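Side-chain contacts in rhamnogalacturonan endolyase YesW (Bacillus subtilis, PDB 2ZUX), which cleaves the rhamnogalacturonan backbone of plant cell-wall pectin by endo-type elimination and requires calcium or manganese for activity: residues L12-V15 with G20-V23; V15-G20 with T529-T534; A273-Q278 with K306-D311; T292-Y297 with M346-D351. All blocks are in the same frame, centred on the assembly; numbering follows the deposited sequence.

Contact 1: residues L12-V15 with G20-V23; sequences LVAV and GIFV
Val23 sits across from Ala14 in a beta hairpin whose strands, 13-17 and 20-24, run antiparallel, and its side chain can be followed outward atom by atom. Val23 CB lies 3.9 Å from Val13 O. Val23 CG1 stands anti to the backbone N (chi1 -177°), which carries it toward Leu12; it stops 3.5 Å from Leu12 CD1, closer than two carbons usually come, with the two side chains crossing obliquely. The other branch, Val23 CG2, has Ala14 CB at 4.2 Å. Next to it Ile21 sends its CG2 to 3.8 Å from Ala14 CB. Tyr67 of strand 66-73 packs on Ala14, Ile21 and Val23 together and covers this apolar face.

The opposite face carries Val15 and Phe22. Their backbones form a hydrogen-bonded pair: Val15 N gives to Phe22 O at 2.7 Å, and Phe22 N returns the bond to Val15 O at 2.8 Å. Phe22 O also meets Ala14 CA at 3.3 Å in a CA-H...O contact. The pair's side chains turn to the same face, where both touch Thr531 of the propeller domain.

Two chemistries are thus divided between backbone and side chains. Paired amides hold the strands in register at Val15 and Phe22, while methyl groups make the contacts between side chains. The two hydrocarbon faces suit a hairpin buried between the rest of its own sheet and the neighbouring domain.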
loop_
_atom_site.group_PDB
_atom_site.type_symbol
_atom_site.label_atom_id
_atom_site.label_comp_id
_atom_site.label_asym_id
_atom_site.label_seq_id
_atom_site.Cartn_x
_atom_site.Cartn_y
_atom_site.Cartn_z
ATOM N N LEU A 12 1.287 -21.090 0.510
ATOM C CA LEU A 12 0.644 -22.066 -0.359
ATOM C C LEU A 12 -0.864 -21.831 -0.436
ATOM O O LEU A 12 -1.518 -21.645 0.591
ATOM C CB LEU A 12 0.958 -23.494 0.115
ATOM C CG LEU A 12 0.453 -24.644 -0.754
ATOM C CD1 LEU A 12 1.108 -24.619 -2.121
ATOM C CD2 LEU A 12 0.738 -25.965 -0.055
ATOM N N VAL A 13 -1.393 -21.822 -1.656
ATOM C CA VAL A 13 -2.825 -21.663 -1.898
ATOM C C VAL A 13 -3.262 -22.656 -2.978
ATOM O O VAL A 13 -2.494 -22.958 -3.896
ATOM C CB VAL A 13 -3.180 -20.184 -2.279
ATOM C CG1 VAL A 13 -2.714 -19.832 -3.685
ATOM C CG2 VAL A 13 -4.670 -19.923 -2.136
ATOM N N ALA A 14 -4.477 -23.183 -2.839
ATOM C CA ALA A 14 -5.044 -24.128 -3.792
ATOM C C ALA A 14 -6.471 -23.711 -4.081
ATOM O O ALA A 14 -7.252 -23.466 -3.157
ATOM C CB ALA A 14 -5.002 -25.550 -3.240
ATOM N N VAL A 15 -6.796 -23.600 -5.363
ATOM C CA VAL A 15 -8.071 -23.039 -5.783
ATOM C C VAL A 15 -8.702 -23.945 -6.826
ATOM O O VAL A 15 -8.060 -24.315 -7.812
ATOM C CB VAL A 15 -7.905 -21.610 -6.372
ATOM C CG1 VAL A 15 -9.263 -21.004 -6.735
ATOM C CG2 VAL A 15 -7.155 -20.687 -5.407
ATOM N N GLY A 20 -9.124 -28.321 -13.029
ATOM C CA GLY A 20 -8.413 -28.945 -11.921
ATOM C C GLY A 20 -8.094 -27.950 -10.822
ATOM O O GLY A 20 -8.629 -26.837 -10.799
ATOM N N ILE A 21 -7.230 -28.353 -9.901
ATOM C CA ILE A 21 -6.878 -27.509 -8.767
ATOM C C ILE A 21 -5.646 -26.674 -9.101
ATOM O O ILE A 21 -4.575 -27.215 -9.374
ATOM C CB ILE A 21 -6.637 -28.345 -7.487
ATOM C CG1 ILE A 21 -7.813 -29.305 -7.228
ATOM C CG2 ILE A 21 -6.351 -27.443 -6.284
ATOM C CD1 ILE A 21 -9.186 -28.640 -7.115
ATOM N N PHE A 22 -5.816 -25.355 -9.117
ATOM C CA PHE A 22 -4.692 -24.446 -9.307
ATOM C C PHE A 22 -3.983 -24.224 -7.981
ATOM O O PHE A 22 -4.599 -23.812 -7.003
ATOM C CB PHE A 22 -5.157 -23.116 -9.899
ATOM C CG PHE A 22 -4.045 -22.133 -10.102
ATOM C CD1 PHE A 22 -3.335 -22.102 -11.295
ATOM C CD2 PHE A 22 -3.692 -21.249 -9.088
ATOM C CE1 PHE A 22 -2.296 -21.188 -11.474
ATOM C CE2 PHE A 22 -2.656 -20.345 -9.267
ATOM C CZ PHE A 22 -1.962 -20.319 -10.459
ATOM N N VAL A 23 -2.680 -24.492 -7.968
ATOM C CA VAL A 23 -1.861 -24.369 -6.765
ATOM C C VAL A 23 -0.753 -23.350 -7.033
ATOM O O VAL A 23 -0.096 -23.408 -8.066
ATOM C CB VAL A 23 -1.232 -25.744 -6.367
ATOM C CG1 VAL A 23 -0.448 -25.646 -5.080
ATOM C CG2 VAL A 23 -2.311 -26.831 -6.242
#

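Contact 2: residues V15-G20 with T529-T534; sequences VKTDGG and TTTIPT
Val15 uses both its methyls on the chain segment 529-534. CG1 lies 3.7 Å from Thr531 CG2, the two side chains crossing at about a right angle, while Val15 CG2 comes 3.7 Å from Thr529 CG2 as those side chains slide past each other in opposite directions. Two residues on, Thr17 reaches tip to tip toward Thr531, its CG2 3.8 Å from Thr531 CB. Its hydroxyl serves the hairpin instead: chi1 of 73° places OG1 between the backbone N and the carbonyl carbon, from where it donates to Gly20 O at 2.6 Å. Thr17 N gives a second bond to that oxygen from the opposite face of its plane, so two donors from one residue clamp the type I turn from Thr17 to Gly20. Replacing Thr17 by an alanine would probably leave Gly20 O with one of these donors gone and open a gap beside Thr531 CB.

Across the contact carbon meets carbon, though three of the four residues are threonines. Thr529 turns its hydroxyl to Glu514, a calcium ligand of the propeller domain, and its methyl to Val15. The N-terminal beta-sheet domain therefore rests on the propeller here through shape and methyl packing, without directional bonds between the two segments.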
loop_
_atom_site.group_PDB
_atom_site.type_symbol
_atom_site.label_atom_id
_atom_site.label_comp_id
_atom_site.label_asym_id
_atom_site.label_seq_id
_atom_site.Cartn_x
_atom_site.Cartn_y
_atom_site.Cartn_z
ATOM N N VAL A 15 -6.796 -23.600 -5.363
ATOM C CA VAL A 15 -8.071 -23.039 -5.783
ATOM C C VAL A 15 -8.702 -23.945 -6.826
ATOM O O VAL A 15 -8.060 -24.315 -7.812
ATOM C CB VAL A 15 -7.905 -21.610 -6.372
ATOM C CG1 VAL A 15 -9.263 -21.004 -6.735
ATOM C CG2 VAL A 15 -7.155 -20.687 -5.407
ATOM N N LYS A 16 -9.960 -24.304 -6.596
ATOM C CA LYS A 16 -10.709 -25.122 -7.535
ATOM C C LYS A 16 -11.010 -24.339 -8.812
ATOM O O LYS A 16 -11.458 -23.188 -8.758
ATOM C CB LYS A 16 -12.007 -25.600 -6.879
ATOM C CG LYS A 16 -12.770 -26.672 -7.638
ATOM C CD LYS A 16 -14.106 -26.958 -6.947
ATOM C CE LYS A 16 -15.152 -25.892 -7.273
ATOM N NZ LYS A 16 -16.161 -25.679 -6.192
ATOM N N THR A 17 -10.735 -24.968 -9.953
ATOM C CA THR A 17 -11.094 -24.435 -11.267
ATOM C C THR A 17 -11.697 -25.576 -12.082
ATOM O O THR A 17 -11.591 -26.740 -11.692
ATOM C CB THR A 17 -9.869 -23.880 -12.039
ATOM O OG1 THR A 17 -9.063 -24.970 -12.508
ATOM C CG2 THR A 17 -9.021 -22.952 -11.162
ATOM N N ASP A 18 -12.304 -25.241 -13.216
ATOM C CA ASP A 18 -12.854 -26.243 -14.134
ATOM C C ASP A 18 -11.801 -27.219 -14.666
ATOM O O ASP A 18 -12.120 -28.367 -14.988
ATOM C CB ASP A 18 -13.565 -25.558 -15.304
ATOM C CG ASP A 18 -14.865 -24.894 -14.893
ATOM O OD1 ASP A 18 -15.447 -25.285 -13.857
ATOM O OD2 ASP A 18 -15.316 -23.983 -15.617
ATOM N N GLY A 19 -10.553 -26.761 -14.758
ATOM C CA GLY A 19 -9.465 -27.575 -15.307
ATOM C C GLY A 19 -8.640 -28.309 -14.265
ATOM O O GLY A 19 -7.583 -28.868 -14.580
ATOM N N GLY A 20 -9.124 -28.321 -13.029
ATOM C CA GLY A 20 -8.413 -28.945 -11.921
ATOM C C GLY A 20 -8.094 -27.950 -10.822
ATOM O O GLY A 20 -8.629 -26.837 -10.799
ATOM N N THR A 529 -7.300 -14.467 -5.718
ATOM C CA THR A 529 -5.962 -14.832 -6.164
ATOM C C THR A 529 -6.086 -15.376 -7.577
ATOM O O THR A 529 -7.065 -16.045 -7.903
ATOM C CB THR A 529 -5.275 -15.846 -5.206
ATOM O OG1 THR A 529 -3.869 -15.906 -5.488
ATOM C CG2 THR A 529 -5.874 -17.254 -5.319
ATOM N N THR A 530 -5.118 -15.078 -8.430
ATOM C CA THR A 530 -5.205 -15.518 -9.811
ATOM C C THR A 530 -5.068 -17.037 -9.955
ATOM O O THR A 530 -4.343 -17.686 -9.194
ATOM C CB THR A 530 -4.183 -14.790 -10.711
ATOM O OG1 THR A 530 -4.545 -15.004 -12.078
ATOM C CG2 THR A 530 -2.758 -15.286 -10.478
ATOM N N THR A 531 -5.787 -17.581 -10.934
ATOM C CA THR A 531 -5.597 -18.979 -11.336
ATOM C C THR A 531 -5.134 -19.084 -12.784
ATOM O O THR A 531 -5.214 -20.155 -13.402
ATOM C CB THR A 531 -6.864 -19.839 -11.120
ATOM O OG1 THR A 531 -7.947 -19.290 -11.873
ATOM C CG2 THR A 531 -7.230 -19.878 -9.646
ATOM N N ILE A 532 -4.629 -17.977 -13.325
ATOM C CA ILE A 532 -4.039 -17.981 -14.662
ATOM C C ILE A 532 -2.604 -18.496 -14.542
ATOM O O ILE A 532 -1.792 -17.908 -13.820
ATOM C CB ILE A 532 -4.062 -16.577 -15.293
ATOM C CG1 ILE A 532 -5.505 -16.091 -15.447
ATOM C CG2 ILE A 532 -3.359 -16.590 -16.656
ATOM C CD1 ILE A 532 -5.654 -14.583 -15.647
ATOM N N PRO A 533 -2.281 -19.611 -15.226
ATOM C CA PRO A 533 -0.920 -20.136 -15.141
ATOM C C PRO A 533 0.134 -19.175 -15.676
ATOM O O PRO A 533 -0.130 -18.391 -16.588
ATOM C CB PRO A 533 -0.973 -21.405 -16.002
ATOM C CG PRO A 533 -2.425 -21.771 -16.055
ATOM C CD PRO A 533 -3.149 -20.467 -16.059
ATOM N N THR A 534 1.322 -19.250 -15.092
ATOM C CA THR A 534 2.460 -18.469 -15.557
ATOM C C THR A 534 3.687 -19.352 -15.748
ATOM O O THR A 534 3.868 -20.341 -15.035
ATOM C CB THR A 534 2.788 -17.287 -14.608
ATOM O OG1 THR A 534 3.837 -16.493 -15.183
ATOM C CG2 THR A 534 3.217 -17.760 -13.224
#

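Contact 3: residues A273-Q278 with K306-D311; sequences AYLDGQ and KLWTLD
Leu275 meets Trp308 and Leu307 inside one four-stranded blade of the beta-propeller. Leu275 belongs to the turn that follows the first strand, 268-273, while Trp308 and Leu307 lie on the last, 303-311, so the contact reaches over the two strands between them.

The apolar contacts come first. Leu275 points its CD1 at the indole, 3.7 Å from Trp308 NE1 and 4.0 Å from Trp308 CZ2, and CD2 adds a touch at 4.1 Å to Trp308 CZ2. The approach is oblique to the ring. Leu275 CD1 also lies 4.0 Å from Leu307 CD1, Leu307 being the more exposed of the two. Ala296, on strand 293-300, packs against both Leu275 and Trp308 from within the blade.

Among the hydrogen bonds, Trp308 NE1 is tied to His350 O in the next blade, and His350 is itself a calcium ligand. A chi1 of 52° at Trp308 sets its CG between the backbone N and the carbonyl carbon, in the rotamer that brings the indole to Leu275 and to the His350 carbonyl together. A leucine in place of Trp308 would probably leave His350 O without its indole donor and open a gap beside Leu275 CD1.

The charged group of the turn is Asp276, whose OD2 forms a salt bridge with Arg300. The turn itself is type I from Tyr274 to Gly277, and an Asx turn overlaps its end: Gln278 N donates to Asp276 OD1 at 2.9 Å, arriving nearly along the C-O axis of that oxygen.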
loop_
_atom_site.group_PDB
_atom_site.type_symbol
_atom_site.label_atom_id
_atom_site.label_comp_id
_atom_site.label_asym_id
_atom_site.label_seq_id
_atom_site.Cartn_x
_atom_site.Cartn_y
_atom_site.Cartn_z
ATOM N N ALA A 273 10.035 3.703 6.340
ATOM C CA ALA A 273 11.253 3.957 5.568
ATOM C C ALA A 273 12.463 3.404 6.312
ATOM O O ALA A 273 12.582 3.601 7.517
ATOM C CB ALA A 273 11.433 5.444 5.355
ATOM N N TYR A 274 13.362 2.740 5.590
ATOM C CA TYR A 274 14.598 2.225 6.192
ATOM C C TYR A 274 15.665 3.316 6.121
ATOM O O TYR A 274 16.583 3.266 5.291
ATOM C CB TYR A 274 15.054 0.941 5.491
ATOM C CG TYR A 274 14.225 -0.281 5.828
ATOM C CD1 TYR A 274 14.834 -1.441 6.316
ATOM C CD2 TYR A 274 12.833 -0.282 5.683
ATOM C CE1 TYR A 274 14.081 -2.569 6.635
ATOM C CE2 TYR A 274 12.072 -1.407 6.003
ATOM C CZ TYR A 274 12.701 -2.543 6.478
ATOM O OH TYR A 274 11.958 -3.649 6.790
ATOM N N LEU A 275 15.527 4.301 7.005
ATOM C CA LEU A 275 16.407 5.474 7.017
ATOM C C LEU A 275 17.857 5.135 7.336
ATOM O O LEU A 275 18.773 5.824 6.869
ATOM C CB LEU A 275 15.877 6.519 7.998
ATOM C CG LEU A 275 14.430 6.973 7.775
ATOM C CD1 LEU A 275 13.970 7.822 8.935
ATOM C CD2 LEU A 275 14.279 7.710 6.454
ATOM N N ASP A 276 18.053 4.071 8.108
ATOM C CA ASP A 276 19.405 3.623 8.451
ATOM C C ASP A 276 19.923 2.518 7.524
ATOM O O ASP A 276 21.041 2.033 7.697
ATOM C CB ASP A 276 19.523 3.246 9.945
ATOM C CG ASP A 276 18.760 1.986 10.319
ATOM O OD1 ASP A 276 18.390 1.209 9.425
ATOM O OD2 ASP A 276 18.551 1.771 11.535
ATOM N N GLY A 277 19.116 2.132 6.535
ATOM C CA GLY A 277 19.508 1.141 5.536
ATOM C C GLY A 277 19.378 -0.307 5.969
ATOM O O GLY A 277 19.670 -1.214 5.188
ATOM N N GLN A 278 18.942 -0.535 7.204
ATOM C CA GLN A 278 18.865 -1.899 7.724
ATOM C C GLN A 278 17.516 -2.213 8.365
ATOM O O GLN A 278 16.970 -3.303 8.190
ATOM C CB GLN A 278 20.001 -2.152 8.729
ATOM C CG GLN A 278 20.083 -3.593 9.219
ATOM C CD GLN A 278 21.038 -3.792 10.385
ATOM O OE1 GLN A 278 22.180 -3.328 10.363
ATOM N NE2 GLN A 278 20.575 -4.512 11.403
ATOM N N LYS A 306 12.274 10.093 18.531
ATOM C CA LYS A 306 12.232 10.980 17.373
ATOM C C LYS A 306 13.627 11.112 16.764
ATOM O O LYS A 306 14.606 11.330 17.486
ATOM C CB LYS A 306 11.676 12.345 17.767
ATOM C CG LYS A 306 11.567 13.318 16.607
ATOM C CD LYS A 306 10.853 14.596 17.004
ATOM C CE LYS A 306 11.740 15.503 17.847
ATOM N NZ LYS A 306 11.153 16.859 17.976
ATOM N N LEU A 307 13.720 10.987 15.442
ATOM C CA LEU A 307 15.004 10.973 14.744
ATOM C C LEU A 307 15.342 12.306 14.093
ATOM O O LEU A 307 16.482 12.772 14.173
ATOM C CB LEU A 307 15.018 9.884 13.671
ATOM C CG LEU A 307 14.681 8.458 14.110
ATOM C CD1 LEU A 307 14.688 7.560 12.895
ATOM C CD2 LEU A 307 15.647 7.939 15.182
ATOM N N TRP A 308 14.362 12.905 13.421
ATOM C CA TRP A 308 14.549 14.192 12.760
ATOM C C TRP A 308 13.231 14.833 12.399
ATOM O O TRP A 308 12.188 14.176 12.434
ATOM C CB TRP A 308 15.454 14.076 11.522
ATOM C CG TRP A 308 15.133 13.030 10.462
ATOM C CD1 TRP A 308 15.881 11.928 10.175
ATOM C CD2 TRP A 308 14.057 13.040 9.490
ATOM N NE1 TRP A 308 15.347 11.243 9.114
ATOM C CE2 TRP A 308 14.229 11.898 8.675
ATOM C CE3 TRP A 308 12.974 13.897 9.232
ATOM C CZ2 TRP A 308 13.352 11.578 7.630
ATOM C CZ3 TRP A 308 12.098 13.570 8.186
ATOM C CH2 TRP A 308 12.297 12.424 7.403
ATOM N N THR A 309 13.305 16.114 12.053
ATOM C CA THR A 309 12.182 16.914 11.589
ATOM C C THR A 309 12.614 17.704 10.358
ATOM O O THR A 309 13.704 18.273 10.344
ATOM C CB THR A 309 11.754 17.919 12.680
ATOM O OG1 THR A 309 11.347 17.208 13.850
ATOM C CG2 THR A 309 10.590 18.798 12.217
ATOM N N LEU A 310 11.781 17.713 9.318
ATOM C CA LEU A 310 11.898 18.688 8.236
ATOM C C LEU A 310 10.702 19.621 8.341
ATOM O O LEU A 310 9.559 19.166 8.384
ATOM C CB LEU A 310 11.929 18.018 6.862
ATOM C CG LEU A 310 12.072 19.009 5.695
ATOM C CD1 LEU A 310 13.357 19.831 5.792
ATOM C CD2 LEU A 310 12.035 18.280 4.381
ATOM N N ASP A 311 10.967 20.921 8.390
ATOM C CA ASP A 311 9.931 21.921 8.573
ATOM C C ASP A 311 10.131 23.014 7.528
ATOM O O ASP A 311 11.131 23.732 7.569
ATOM C CB ASP A 311 10.031 22.476 10.000
ATOM C CG ASP A 311 8.965 23.511 10.330
ATOM O OD1 ASP A 311 8.258 24.011 9.431
ATOM O OD2 ASP A 311 8.847 23.834 11.530
#

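Contact 4: residues T292-Y297 with M346-D351; sequences TMLVAY and MAVDHD. With CA (calcium ion), chain K.
Leu294 and Val348 lie 8.9 Å apart between their CA atoms, on strands of two successive blades; Thr292 and Met346 stand wider, 10.9 Å between CA atoms. The segments run in roughly the same direction, and at this spacing they meet through side chains rather than as paired strands. Met346 and Leu294 carry the contact. Bent at chi3 (-143°), the methionine chain brings Met346 CE 4.0 Å from Thr292 CG2, tip to tip, and also 4.0 Å from Leu294 CD1, past which it slides in the opposite direction. Leu294 uses its other branch on Val348, CD2 being 4.1 Å from Val348 CG2. The Thr292 hydroxyl turns elsewhere, to Ala290 O, leaving its methyl for the interface, and Phe343 adds cover over Thr292 and Leu294.

Just past Val348 the chain leaves the strand and binds a calcium ion through Asp349 OD1 at 2.4 Å and His350 ND1 at 2.6 Å. The metal lies in the plane of the imidazole, at its edge. Asp334, Asp336 and Glu340 complete the site, so the ion ties the loop between the first two strands of this blade to the chain after the third. Hydrophobic packing between neighbouring blades, with calcium bound in the adjoining loops, is the arrangement of this beta-propeller lyase.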
loop_
_atom_site.group_PDB
_atom_site.type_symbol
_atom_site.label_atom_id
_atom_site.label_comp_id
_atom_site.label_asym_id
_atom_site.label_seq_id
_atom_site.Cartn_x
_atom_site.Cartn_y
_atom_site.Cartn_z
ATOM N N THR A 292 4.708 22.536 5.313
ATOM C CA THR A 292 4.874 21.097 5.227
ATOM C C THR A 292 5.890 20.653 6.264
ATOM O O THR A 292 6.962 21.253 6.391
ATOM C CB THR A 292 5.383 20.716 3.821
ATOM O OG1 THR A 292 4.417 21.107 2.845
ATOM C CG2 THR A 292 5.628 19.226 3.704
ATOM N N MET A 293 5.547 19.610 7.020
ATOM C CA MET A 293 6.476 19.037 7.991
ATOM C C MET A 293 6.502 17.524 7.879
ATOM O O MET A 293 5.481 16.893 7.592
ATOM C CB MET A 293 6.110 19.438 9.420
ATOM C CG MET A 293 6.174 20.931 9.698
ATOM S SD MET A 293 5.802 21.340 11.411
ATOM C CE MET A 293 7.228 20.655 12.251
ATOM N N LEU A 294 7.681 16.952 8.102
ATOM C CA LEU A 294 7.868 15.503 8.166
ATOM C C LEU A 294 8.685 15.186 9.396
ATOM O O LEU A 294 9.677 15.860 9.663
ATOM C CB LEU A 294 8.596 14.962 6.930
ATOM C CG LEU A 294 7.922 15.092 5.560
ATOM C CD1 LEU A 294 8.216 16.446 4.918
ATOM C CD2 LEU A 294 8.398 13.986 4.640
ATOM N N VAL A 295 8.268 14.174 10.148
ATOM C CA VAL A 295 9.014 13.727 11.321
ATOM C C VAL A 295 9.231 12.226 11.226
ATOM O O VAL A 295 8.329 11.487 10.821
ATOM C CB VAL A 295 8.278 14.081 12.636
ATOM C CG1 VAL A 295 9.050 13.586 13.847
ATOM C CG2 VAL A 295 8.069 15.592 12.757
ATOM N N ALA A 296 10.437 11.793 11.583
ATOM C CA ALA A 296 10.813 10.392 11.601
ATOM C C ALA A 296 10.974 9.894 13.029
ATOM O O ALA A 296 11.483 10.618 13.897
ATOM C CB ALA A 296 12.090 10.183 10.831
ATOM N N TYR A 297 10.530 8.660 13.251
ATOM C CA TYR A 297 10.611 7.998 14.548
ATOM C C TYR A 297 11.146 6.583 14.406
ATOM O O TYR A 297 10.971 5.946 13.368
ATOM C CB TYR A 297 9.222 7.863 15.175
ATOM C CG TYR A 297 8.431 9.134 15.364
ATOM C CD1 TYR A 297 8.405 9.770 16.597
ATOM C CD2 TYR A 297 7.672 9.675 14.323
ATOM C CE1 TYR A 297 7.660 10.924 16.790
ATOM C CE2 TYR A 297 6.919 10.826 14.509
ATOM C CZ TYR A 297 6.922 11.445 15.749
ATOM O OH TYR A 297 6.171 12.580 15.937
ATOM N N MET A 346 8.626 17.062 -4.353
ATOM C CA MET A 346 9.894 17.206 -3.641
ATOM C C MET A 346 10.382 15.860 -3.111
ATOM O O MET A 346 9.650 14.861 -3.147
ATOM C CB MET A 346 9.764 18.236 -2.515
ATOM C CG MET A 346 9.001 17.725 -1.320
ATOM S SD MET A 346 8.606 19.042 -0.177
ATOM C CE MET A 346 8.800 18.220 1.410
ATOM N N ALA A 347 11.618 15.834 -2.631
ATOM C CA ALA A 347 12.171 14.623 -2.047
ATOM C C ALA A 347 12.947 14.992 -0.805
ATOM O O ALA A 347 13.540 16.085 -0.732
ATOM C CB ALA A 347 13.054 13.894 -3.028
ATOM N N VAL A 348 12.929 14.081 0.166
ATOM C CA VAL A 348 13.572 14.267 1.458
ATOM C C VAL A 348 14.542 13.115 1.662
ATOM O O VAL A 348 14.195 11.956 1.435
ATOM C CB VAL A 348 12.520 14.302 2.592
ATOM C CG1 VAL A 348 13.176 14.488 3.967
ATOM C CG2 VAL A 348 11.502 15.401 2.330
ATOM N N ASP A 349 15.757 13.451 2.094
ATOM C CA ASP A 349 16.819 12.470 2.294
ATOM C C ASP A 349 16.588 11.645 3.554
ATOM O O ASP A 349 15.741 11.981 4.386
ATOM C CB ASP A 349 18.166 13.201 2.352
ATOM C CG ASP A 349 19.322 12.370 1.841
ATOM O OD1 ASP A 349 19.160 11.176 1.510
ATOM O OD2 ASP A 349 20.428 12.949 1.763
ATOM N N HIS A 350 17.375 10.578 3.699
ATOM C CA HIS A 350 17.219 9.642 4.805
ATOM C C HIS A 350 17.467 10.285 6.173
ATOM O O HIS A 350 17.058 9.745 7.196
ATOM C CB HIS A 350 18.167 8.456 4.610
ATOM C CG HIS A 350 19.610 8.811 4.776
ATOM N ND1 HIS A 350 20.429 9.140 3.717
ATOM C CD2 HIS A 350 20.374 8.906 5.889
ATOM C CE1 HIS A 350 21.641 9.412 4.172
ATOM N NE2 HIS A 350 21.631 9.284 5.487
ATOM N N ASP A 351 18.152 11.431 6.176
ATOM C CA ASP A 351 18.460 12.170 7.394
ATOM C C ASP A 351 17.539 13.376 7.613
ATOM O O ASP A 351 17.786 14.205 8.493
ATOM C CB ASP A 351 19.919 12.637 7.369
ATOM C CG ASP A 351 20.214 13.583 6.225
ATOM O OD1 ASP A 351 19.331 13.824 5.370
ATOM O OD2 ASP A 351 21.353 14.092 6.166
HETATM CA CA CA K . 20.481 9.263 1.135
#

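How the contacts relate
The contacts fall into two pairs on opposite sides of the chain's centre, with centres 42 to 44 Å apart between pairs. Contacts 1 and 2 share Val15 and Gly20 and lie 6 Å apart between centres; the Phe22 ring of contact 1 also packs on the 529-534 segment, its CE2 3.1 Å from Thr530 O. Contacts 3 and 4 are 7 Å apart, centre to centre, and their strands pair in one blade, where Leu307 N lies 2.7 Å from Ala296 O. Along the chain both are nested inside the loop that contact 2 closes. Calcium is bound within contact 4, while the rhamnose pockets around Asn115 and Lys170 are built from other residues.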